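Local coordinates for hypothetical protein Atu0636 (Agrobacterium tumefaciens, PDB 2OZV) that is of unconfirmed function but is predicted to be an O-methyltransferase, probably transferring a methyl group from S-adenosylmethionine to an oxygen of its substrate, at residues M26-L31 and G48-A53; V63-R68 and I92-A97; G188-L193 and Y247-R252. All blocks are in the same frame, centred on the assembly; numbering follows the deposited sequence.

Contact 1: M26-L31 and G48-A53; sequences MLLASL and GAAGMA
Two helices on one side of the Rossmann-like methyltransferase sheet meet here, and Ala-29 of helix 24-30 touches Ala-50 and Ala-53 of helix 49-57. The turn into the second helix resembles a GxGxxA pattern whose alanine, Ala-49, opens the helix, an arrangement consistent with the cofactor-binding turn of class I methyltransferases. Gly-48 sits at the N-cap, and Gly-51 N is hydrogen-bonded to Asp-42 from the end of strand 38-42. The short helical segments run 48° from parallel with axes 8.0 Å apart, a spacing that small residues at the crossing permit. Ala-29 CB points into the second helix, resting 3.6 Å from Ala-53 CB and 3.5 Å from the backbone carbonyl Ala-50 O, so that one methyl bridges a side chain and the helix backbone. On the side of Ala-29 nearer the sheet, Leu-28 reaches across with one branch: its CG lies anti to the backbone N (chi1 176°), which carries CD2 to within 3.8 Å of Ala-50 CB. Its neighbours beneath are Ser-167 and Ile-169 of strand 164-170. Selenomethionine Met-26 reaches over from the other side of Ala-29. Its CB starts out away from the second helix, but in one of its two conformers bends at chi2 and chi3 bring SE to 3.8 Å from Ala-53 CB, a less certain touch than that of Ala-29. The interface is made by apolar groups, without directional polar bonds between the segments; the small alanines are what allow the helices to come this close.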
loop_
_atom_site.group_PDB
_atom_site.type_symbol
_atom_site.label_atom_id
_atom_site.label_comp_id
_atom_site.label_asym_id
_atom_site.label_seq_id
_atom_site.Cartn_x
_atom_site.Cartn_y
_atom_site.Cartn_z
HETATM N N MSE B 26 10.367 11.060 14.878
HETATM C CA MSE B 26 11.103 11.976 13.989
HETATM C C MSE B 26 10.561 11.902 12.556
HETATM O O MSE B 26 10.449 12.920 11.873
HETATM C CB MSE B 26 12.617 11.726 13.996
HETATM C CG MSE B 26 13.257 11.686 15.379
HETATM SE SE MSE B 26 13.082 13.332 16.455
HETATM C CE MSE B 26 12.392 12.440 18.057
ATOM N N LEU B 27 10.243 10.693 12.103
ATOM C CA LEU B 27 9.679 10.533 10.749
ATOM C C LEU B 27 8.314 11.202 10.659
ATOM O O LEU B 27 8.016 11.927 9.711
ATOM C CB LEU B 27 9.550 9.051 10.412
ATOM C CG LEU B 27 10.880 8.336 10.111
ATOM C CD1 LEU B 27 10.635 6.822 10.020
ATOM C CD2 LEU B 27 11.440 8.876 8.789
ATOM N N LEU B 28 7.487 10.963 11.673
ATOM C CA LEU B 28 6.172 11.595 11.717
ATOM C C LEU B 28 6.266 13.124 11.703
ATOM O O LEU B 28 5.584 13.792 10.898
ATOM C CB LEU B 28 5.374 11.086 12.936
ATOM C CG LEU B 28 4.014 11.790 13.090
ATOM C CD1 LEU B 28 3.011 11.665 11.893
ATOM C CD2 LEU B 28 3.333 11.263 14.403
ATOM N N ALA B 29 7.087 13.681 12.585
ATOM C CA ALA B 29 7.255 15.130 12.662
ATOM C C ALA B 29 7.725 15.726 11.326
ATOM O O ALA B 29 7.340 16.836 10.969
ATOM C CB ALA B 29 8.240 15.462 13.776
ATOM N N SER B 30 8.544 14.970 10.582
ATOM C CA SER B 30 9.115 15.492 9.343
ATOM C C SER B 30 8.041 15.744 8.282
ATOM O O SER B 30 8.291 16.458 7.317
ATOM C CB SER B 30 10.193 14.545 8.802
ATOM O OG SER B 30 9.612 13.454 8.167
ATOM N N LEU B 31 6.859 15.148 8.449
ATOM C CA LEU B 31 5.749 15.358 7.498
ATOM C C LEU B 31 5.124 16.756 7.534
ATOM O O LEU B 31 4.397 17.130 6.618
ATOM C CB LEU B 31 4.656 14.317 7.755
ATOM C CG LEU B 31 5.130 12.872 7.535
ATOM C CD1 LEU B 31 4.043 11.858 7.926
ATOM C CD2 LEU B 31 5.498 12.677 6.022
ATOM N N GLY B 48 4.439 12.971 23.633
ATOM C CA GLY B 48 4.684 14.171 22.819
ATOM C C GLY B 48 5.981 14.301 22.022
ATOM O O GLY B 48 6.279 15.390 21.540
ATOM N N ALA B 49 6.731 13.210 21.864
ATOM C CA ALA B 49 7.998 13.263 21.137
ATOM C C ALA B 49 7.831 13.817 19.711
ATOM O O ALA B 49 8.688 14.557 19.238
ATOM C CB ALA B 49 8.655 11.887 21.096
ATOM N N ALA B 50 6.756 13.432 19.032
ATOM C CA ALA B 50 6.553 13.888 17.622
ATOM C C ALA B 50 6.272 15.403 17.622
ATOM O O ALA B 50 6.914 16.194 16.908
ATOM C CB ALA B 50 5.416 13.142 16.941
ATOM N N GLY B 51 5.289 15.812 18.431
ATOM C CA GLY B 51 4.978 17.261 18.534
ATOM C C GLY B 51 6.184 18.085 18.949
ATOM O O GLY B 51 6.395 19.211 18.456
HETATM N N MSE B 52 7.002 17.566 19.872
HETATM C CA MSE B 52 8.215 18.268 20.270
HETATM C C MSE B 52 9.198 18.399 19.115
HETATM O O MSE B 52 9.814 19.445 18.955
HETATM C CB MSE B 52 8.877 17.605 21.486
HETATM C CG MSE B 52 7.961 17.675 22.680
HETATM SE SE MSE B 52 8.776 16.858 24.282
HETATM C CE MSE B 52 7.066 16.432 25.175
ATOM N N ALA B 53 9.350 17.337 18.324
ATOM C CA ALA B 53 10.258 17.376 17.177
ATOM C C ALA B 53 9.776 18.385 16.123
ATOM O O ALA B 53 10.605 19.062 15.491
ATOM C CB ALA B 53 10.441 15.998 16.565
#

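Contact 2: V63-R68 and I92-A97; sequences VTLYER and IEVLEA
Leu-65 and Ile-92 lie diagonally across two neighbouring parallel strands, 61-67 and 92-96. Leu-65 has two conformers; in the one described, its CG stands beside its backbone N (chi1 -54°), which puts it against the Ile-92 CG2 methyl, with Leu-65 CG 3.5 Å from Ile-92 CG2. In the same conformer Leu-65 CD1 reaches Val-94 CG2 at 4.0 Å, placing this leucine between two branched residues of the edge strand. Val-63 shares this face, which is covered by Met-52 and Ala-55 of helix 49-57, while Leu-80 of helix 70-80 packs on Ile-92 and Val-94. On the other face, Tyr-66 and Leu-95 run side by side in the same direction, Leu-95 CD1 approaching Tyr-66 CE1 obliquely at 3.8 Å. Ala-97 CB meets the same ring near CD1, and the hydroxyl is hydrogen-bonded to Gly-110 O, which pins the far end of the tyrosine. Leu-95 CD1 also touches Thr-64 CG2, at 3.6 Å. Farther along this face, the Thr-64 and Glu-93 side chains point the same way, and their OG1 and OE1 share a water, whose bond to the glutamate is weak. The backbones join through five parallel-sheet bonds, from Glu-93 N to Val-63 O at 2.9 Å through to Ala-97 N to Glu-67 O. The straightest, Leu-95 N to Leu-65 O, has an N-H...O angle of 174°. Together the strands and helix 70-80 form a beta-alpha-beta unit. Main-chain bonds set its register, and apolar side chains pack on both faces: Leu-65, Ile-92 and Val-94 on one, Tyr-66 and Leu-95 on the other, where water-linked Thr-64 and exposed Glu-93 add a polar margin.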
loop_
_atom_site.group_PDB
_atom_site.type_symbol
_atom_site.label_atom_id
_atom_site.label_comp_id
_atom_site.label_asym_id
_atom_site.label_seq_id
_atom_site.Cartn_x
_atom_site.Cartn_y
_atom_site.Cartn_z
ATOM N N VAL B 63 2.055 24.106 19.131
ATOM C CA VAL B 63 1.702 22.677 19.238
ATOM C C VAL B 63 0.818 22.369 20.434
ATOM O O VAL B 63 1.092 22.856 21.535
ATOM C CB VAL B 63 2.968 21.770 19.241
ATOM C CG1 VAL B 63 2.616 20.268 19.435
ATOM C CG2 VAL B 63 3.767 22.004 17.944
ATOM N N THR B 64 -0.220 21.550 20.217
ATOM C CA THR B 64 -1.052 21.069 21.304
ATOM C C THR B 64 -0.903 19.560 21.361
ATOM O O THR B 64 -1.189 18.878 20.367
ATOM C CB THR B 64 -2.537 21.449 21.121
ATOM O OG1 THR B 64 -2.629 22.865 20.996
ATOM C CG2 THR B 64 -3.397 21.047 22.343
ATOM N N LEU B 65 -0.463 19.065 22.512
ATOM C CA LEU B 65 -0.316 17.621 22.717
ATOM C C LEU B 65 -1.531 17.120 23.485
ATOM O O LEU B 65 -1.844 17.625 24.573
ATOM C CB LEU B 65 0.979 17.262 23.490
ATOM C CG LEU B 65 2.385 17.727 23.059
ATOM C CD1 LEU B 65 3.464 17.299 24.080
ATOM C CD2 LEU B 65 2.767 17.230 21.632
ATOM N N TYR B 66 -2.210 16.107 22.933
ATOM C CA TYR B 66 -3.352 15.506 23.628
ATOM C C TYR B 66 -3.011 14.153 24.226
ATOM O O TYR B 66 -2.492 13.273 23.533
ATOM C CB TYR B 66 -4.560 15.351 22.689
ATOM C CG TYR B 66 -5.161 16.678 22.287
ATOM C CD1 TYR B 66 -6.089 17.320 23.114
ATOM C CD2 TYR B 66 -4.818 17.278 21.064
ATOM C CE1 TYR B 66 -6.671 18.553 22.744
ATOM C CE2 TYR B 66 -5.397 18.525 20.682
ATOM C CZ TYR B 66 -6.325 19.132 21.524
ATOM O OH TYR B 66 -6.901 20.337 21.186
ATOM N N GLU B 67 -3.339 13.983 25.500
ATOM C CA GLU B 67 -3.139 12.727 26.222
ATOM C C GLU B 67 -4.465 12.305 26.848
ATOM O O GLU B 67 -5.171 13.147 27.422
ATOM C CB GLU B 67 -2.101 12.915 27.351
ATOM C CG GLU B 67 -0.723 13.420 26.893
ATOM C CD GLU B 67 0.074 12.370 26.126
ATOM O OE1 GLU B 67 -0.432 11.261 25.873
ATOM O OE2 GLU B 67 1.219 12.668 25.761
ATOM N N ARG B 68 -4.800 11.021 26.802
ATOM C CA ARG B 68 -6.045 10.591 27.454
ATOM C C ARG B 68 -5.935 10.650 28.984
ATOM O O ARG B 68 -6.835 11.165 29.679
ATOM C CB ARG B 68 -6.463 9.181 27.013
ATOM C CG ARG B 68 -7.993 8.862 27.126
ATOM C CD ARG B 68 -8.776 9.627 28.189
ATOM N NE ARG B 68 -10.036 8.937 28.490
ATOM C CZ ARG B 68 -10.894 9.273 29.457
ATOM N NH1 ARG B 68 -12.002 8.557 29.623
ATOM N NH2 ARG B 68 -10.657 10.313 30.252
ATOM N N ILE B 92 4.465 24.522 23.365
ATOM C CA ILE B 92 3.821 23.217 23.450
ATOM C C ILE B 92 2.877 23.200 24.643
ATOM O O ILE B 92 3.289 23.402 25.790
ATOM C CB ILE B 92 4.832 22.055 23.538
ATOM C CG1 ILE B 92 5.713 22.069 22.264
ATOM C CG2 ILE B 92 4.063 20.727 23.652
ATOM C CD1 ILE B 92 6.762 21.021 22.187
ATOM N N GLU B 93 1.610 22.964 24.357
ATOM C CA GLU B 93 0.612 22.920 25.425
ATOM C C GLU B 93 0.160 21.483 25.549
ATOM O O GLU B 93 -0.144 20.879 24.540
ATOM C CB GLU B 93 -0.578 23.771 25.016
ATOM C CG GLU B 93 -1.627 23.914 26.103
ATOM C CD GLU B 93 -2.839 24.736 25.621
ATOM O OE1 GLU B 93 -2.904 25.175 24.459
ATOM O OE2 GLU B 93 -3.736 24.926 26.457
ATOM N N VAL B 94 0.111 20.936 26.764
ATOM C CA VAL B 94 -0.335 19.558 26.935
ATOM C C VAL B 94 -1.738 19.602 27.523
ATOM O O VAL B 94 -1.943 20.224 28.579
ATOM C CB VAL B 94 0.589 18.787 27.912
ATOM C CG1 VAL B 94 0.105 17.344 28.118
ATOM C CG2 VAL B 94 2.032 18.845 27.427
ATOM N N LEU B 95 -2.681 18.940 26.854
ATOM C CA LEU B 95 -4.061 18.858 27.328
ATOM C C LEU B 95 -4.475 17.425 27.542
ATOM O O LEU B 95 -4.105 16.546 26.779
ATOM C CB LEU B 95 -5.031 19.506 26.341
ATOM C CG LEU B 95 -4.849 21.012 26.081
ATOM C CD1 LEU B 95 -5.787 21.462 24.958
ATOM C CD2 LEU B 95 -5.065 21.832 27.352
ATOM N N GLU B 96 -5.246 17.214 28.600
ATOM C CA GLU B 96 -5.890 15.930 28.851
ATOM C C GLU B 96 -7.188 15.862 28.059
ATOM O O GLU B 96 -8.090 16.665 28.301
ATOM C CB GLU B 96 -6.263 15.862 30.318
ATOM C CG GLU B 96 -5.539 14.859 31.120
ATOM C CD GLU B 96 -6.078 14.812 32.524
ATOM O OE1 GLU B 96 -6.978 13.979 32.802
ATOM O OE2 GLU B 96 -5.602 15.624 33.339
ATOM N N ALA B 97 -7.306 14.912 27.144
ATOM C CA ALA B 97 -8.542 14.742 26.380
ATOM C C ALA B 97 -8.608 13.371 25.770
ATOM O O ALA B 97 -7.615 12.860 25.265
ATOM C CB ALA B 97 -8.656 15.798 25.274
HETATM O O HOH W 1 -4.680 24.428 21.759
#

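Contact 3: G188-L193 and Y247-R252; sequences GLEITL and YARNVR
Arg-249, in the extended C-terminal chain after helix 235-241, reaches Gly-188, where the chain of strand 186-195 turns a corner in the mixed part of the methyltransferase sheet, between strands 204-211 and 218-224. Its guanidinium holds Gly-188 O end-on with two nitrogens, NH1 at 2.9 Å and NH2 at 2.8 Å, and the oxygen lies practically in the guanidinium plane. NH2 arrives in the carbonyl plane on a lone pair, whereas NH1 is tilted from it. A bend at chi3 (51°) turns the guanidinium back toward the strand, and NH1 has a further partner in Thr-208. Over one face of this group lies the carboxylate of Glu-190, their planes stacked 24° apart. This is not a salt bridge: Glu-190 OE2 stays 4.4 Å from Arg-249 NH1, well above the guanidinium plane, so any attraction is of charges alone. The acid finds its directed partners elsewhere. OE2 accepts Asn-250 N at 2.8 Å through its syn lone pair, and OE1 is in a salt bridge with Arg-220 of strand 218-224. That buried carboxylate, gripped at both oxygens, is the tightly packed heart of the contact and would probably be kept ionised by the two arginines. Asn-250 marks the looser, outer side. It is exposed; its CB brushes Glu-190 OE2, while its side-chain ND2 is hydrogen-bonded to Asp-201 OD1 of the second subunit, where the contact borders the dimer interface. At the other, buried end Tyr-247 and Thr-192 approach from opposite directions. The threonine hydroxyl lies at the edge of the ring, in its plane, and Thr-192 OG1 shares a hydrogen bond of 2.7 Å with Tyr-247 OH.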
loop_
_atom_site.group_PDB
_atom_site.type_symbol
_atom_site.label_atom_id
_atom_site.label_comp_id
_atom_site.label_asym_id
_atom_site.label_seq_id
_atom_site.Cartn_x
_atom_site.Cartn_y
_atom_site.Cartn_z
ATOM N N GLY B 188 -6.462 12.826 -1.422
ATOM C CA GLY B 188 -5.075 13.030 -1.823
ATOM C C GLY B 188 -4.064 12.284 -0.954
ATOM O O GLY B 188 -2.967 12.793 -0.700
ATOM N N LEU B 189 -4.414 11.079 -0.492
ATOM C CA LEU B 189 -3.469 10.300 0.338
ATOM C C LEU B 189 -2.167 10.114 -0.392
ATOM O O LEU B 189 -2.151 9.771 -1.598
ATOM C CB LEU B 189 -4.035 8.918 0.708
ATOM C CG LEU B 189 -4.896 8.893 1.992
ATOM C CD1 LEU B 189 -6.157 9.739 1.858
ATOM C CD2 LEU B 189 -5.289 7.422 2.330
ATOM N N GLU B 190 -1.081 10.354 0.332
ATOM C CA GLU B 190 0.246 9.964 -0.119
ATOM C C GLU B 190 0.772 8.950 0.865
ATOM O O GLU B 190 0.866 9.243 2.081
ATOM C CB GLU B 190 1.198 11.163 -0.118
ATOM C CG GLU B 190 1.017 12.093 -1.296
ATOM C CD GLU B 190 2.155 13.108 -1.415
ATOM O OE1 GLU B 190 3.196 12.990 -0.691
ATOM O OE2 GLU B 190 2.005 13.986 -2.269
ATOM N N ILE B 191 1.129 7.771 0.367
ATOM C CA ILE B 191 1.600 6.682 1.229
ATOM C C ILE B 191 3.066 6.439 0.930
ATOM O O ILE B 191 3.423 6.172 -0.226
ATOM C CB ILE B 191 0.783 5.384 0.947
ATOM C CG1 ILE B 191 -0.735 5.637 1.166
ATOM C CG2 ILE B 191 1.325 4.227 1.787
ATOM C CD1 ILE B 191 -1.640 4.391 0.826
ATOM N N THR B 192 3.908 6.521 1.957
ATOM C CA THR B 192 5.323 6.294 1.775
ATOM C C THR B 192 5.747 5.105 2.658
ATOM O O THR B 192 5.731 5.195 3.895
ATOM C CB THR B 192 6.136 7.557 2.154
ATOM O OG1 THR B 192 5.672 8.678 1.400
ATOM C CG2 THR B 192 7.630 7.307 1.883
ATOM N N LEU B 193 6.097 3.988 2.023
ATOM C CA LEU B 193 6.597 2.849 2.794
ATOM C C LEU B 193 8.026 3.095 3.252
ATOM O O LEU B 193 8.823 3.738 2.540
ATOM C CB LEU B 193 6.553 1.575 1.942
ATOM C CG LEU B 193 5.150 0.917 1.758
ATOM C CD1 LEU B 193 4.513 0.483 3.116
ATOM C CD2 LEU B 193 4.158 1.696 0.957
ATOM N N TYR B 247 9.855 16.278 5.030
ATOM C CA TYR B 247 9.504 15.423 3.892
ATOM C C TYR B 247 8.157 15.923 3.374
ATOM O O TYR B 247 7.110 15.629 3.965
ATOM C CB TYR B 247 9.470 13.978 4.352
ATOM C CG TYR B 247 8.940 13.002 3.297
ATOM C CD1 TYR B 247 9.283 13.158 1.952
ATOM C CD2 TYR B 247 8.061 11.968 3.637
ATOM C CE1 TYR B 247 8.790 12.284 0.966
ATOM C CE2 TYR B 247 7.569 11.085 2.657
ATOM C CZ TYR B 247 7.946 11.249 1.342
ATOM O OH TYR B 247 7.441 10.412 0.378
ATOM N N ALA B 248 8.211 16.680 2.277
ATOM C CA ALA B 248 7.054 17.405 1.767
ATOM C C ALA B 248 6.201 16.531 0.823
ATOM O O ALA B 248 6.709 15.579 0.196
ATOM C CB ALA B 248 7.523 18.669 1.042
ATOM N N ARG B 249 4.917 16.857 0.733
ATOM C CA ARG B 249 4.013 16.240 -0.255
ATOM C C ARG B 249 4.424 16.651 -1.679
ATOM O O ARG B 249 5.133 17.655 -1.875
ATOM C CB ARG B 249 2.553 16.620 0.040
ATOM C CG ARG B 249 1.982 15.978 1.297
ATOM C CD ARG B 249 0.580 16.492 1.638
ATOM N NE ARG B 249 -0.366 16.427 0.509
ATOM C CZ ARG B 249 -1.093 15.351 0.206
ATOM N NH1 ARG B 249 -0.959 14.215 0.917
ATOM N NH2 ARG B 249 -1.935 15.410 -0.837
ATOM N N ASN B 250 3.984 15.874 -2.676
ATOM C CA ASN B 250 4.142 16.279 -4.081
ATOM C C ASN B 250 3.525 17.650 -4.343
ATOM O O ASN B 250 2.477 17.976 -3.792
ATOM C CB ASN B 250 3.493 15.245 -5.013
ATOM C CG ASN B 250 4.363 14.008 -5.207
ATOM O OD1 ASN B 250 5.579 14.073 -5.029
ATOM N ND2 ASN B 250 3.739 12.870 -5.564
ATOM N N VAL B 251 4.190 18.443 -5.168
ATOM C CA VAL B 251 3.659 19.754 -5.542
ATOM C C VAL B 251 2.452 19.570 -6.470
ATOM O O VAL B 251 2.438 18.649 -7.294
ATOM C CB VAL B 251 4.748 20.644 -6.171
ATOM C CG1 VAL B 251 5.831 20.932 -5.138
ATOM C CG2 VAL B 251 5.348 19.993 -7.427
ATOM N N ARG B 252 1.437 20.426 -6.320
ATOM C CA ARG B 252 0.173 20.270 -7.075
ATOM C C ARG B 252 0.363 20.131 -8.583
ATOM O O ARG B 252 -0.453 19.487 -9.253
ATOM C CB ARG B 252 -0.829 21.391 -6.760
ATOM C CG ARG B 252 -1.837 21.020 -5.650
ATOM C CD ARG B 252 -2.906 22.106 -5.469
ATOM N NE ARG B 252 -2.408 23.277 -4.736
ATOM C CZ ARG B 252 -1.900 24.376 -5.302
ATOM N NH1 ARG B 252 -1.476 25.379 -4.538
ATOM N NH2 ARG B 252 -1.810 24.477 -6.628
#

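Contacts 1 and 2 adjoin: helix 49-57 is shared ground, its Met-52 and Gly-51 packing on Leu-65 and Ile-92, so alanine-lined helix packing passes into the strand pairing at the parallel end of the sheet. Contact 3 lies toward the other end of the mixed sheet, where strand 204-211 runs antiparallel to its neighbours, about 26 Å from contact 2 between centres. It meets contact 1 through Tyr-247, whose N is probably hydrogen-bonded to Ser-30 O. Contact 1, nearest the chain's centre yet only partly buried, is apolar; contacts 2 and 3 are mostly buried, the former relying on main-chain bonds with a polar margin, the latter using buried charge and extending to the second subunit.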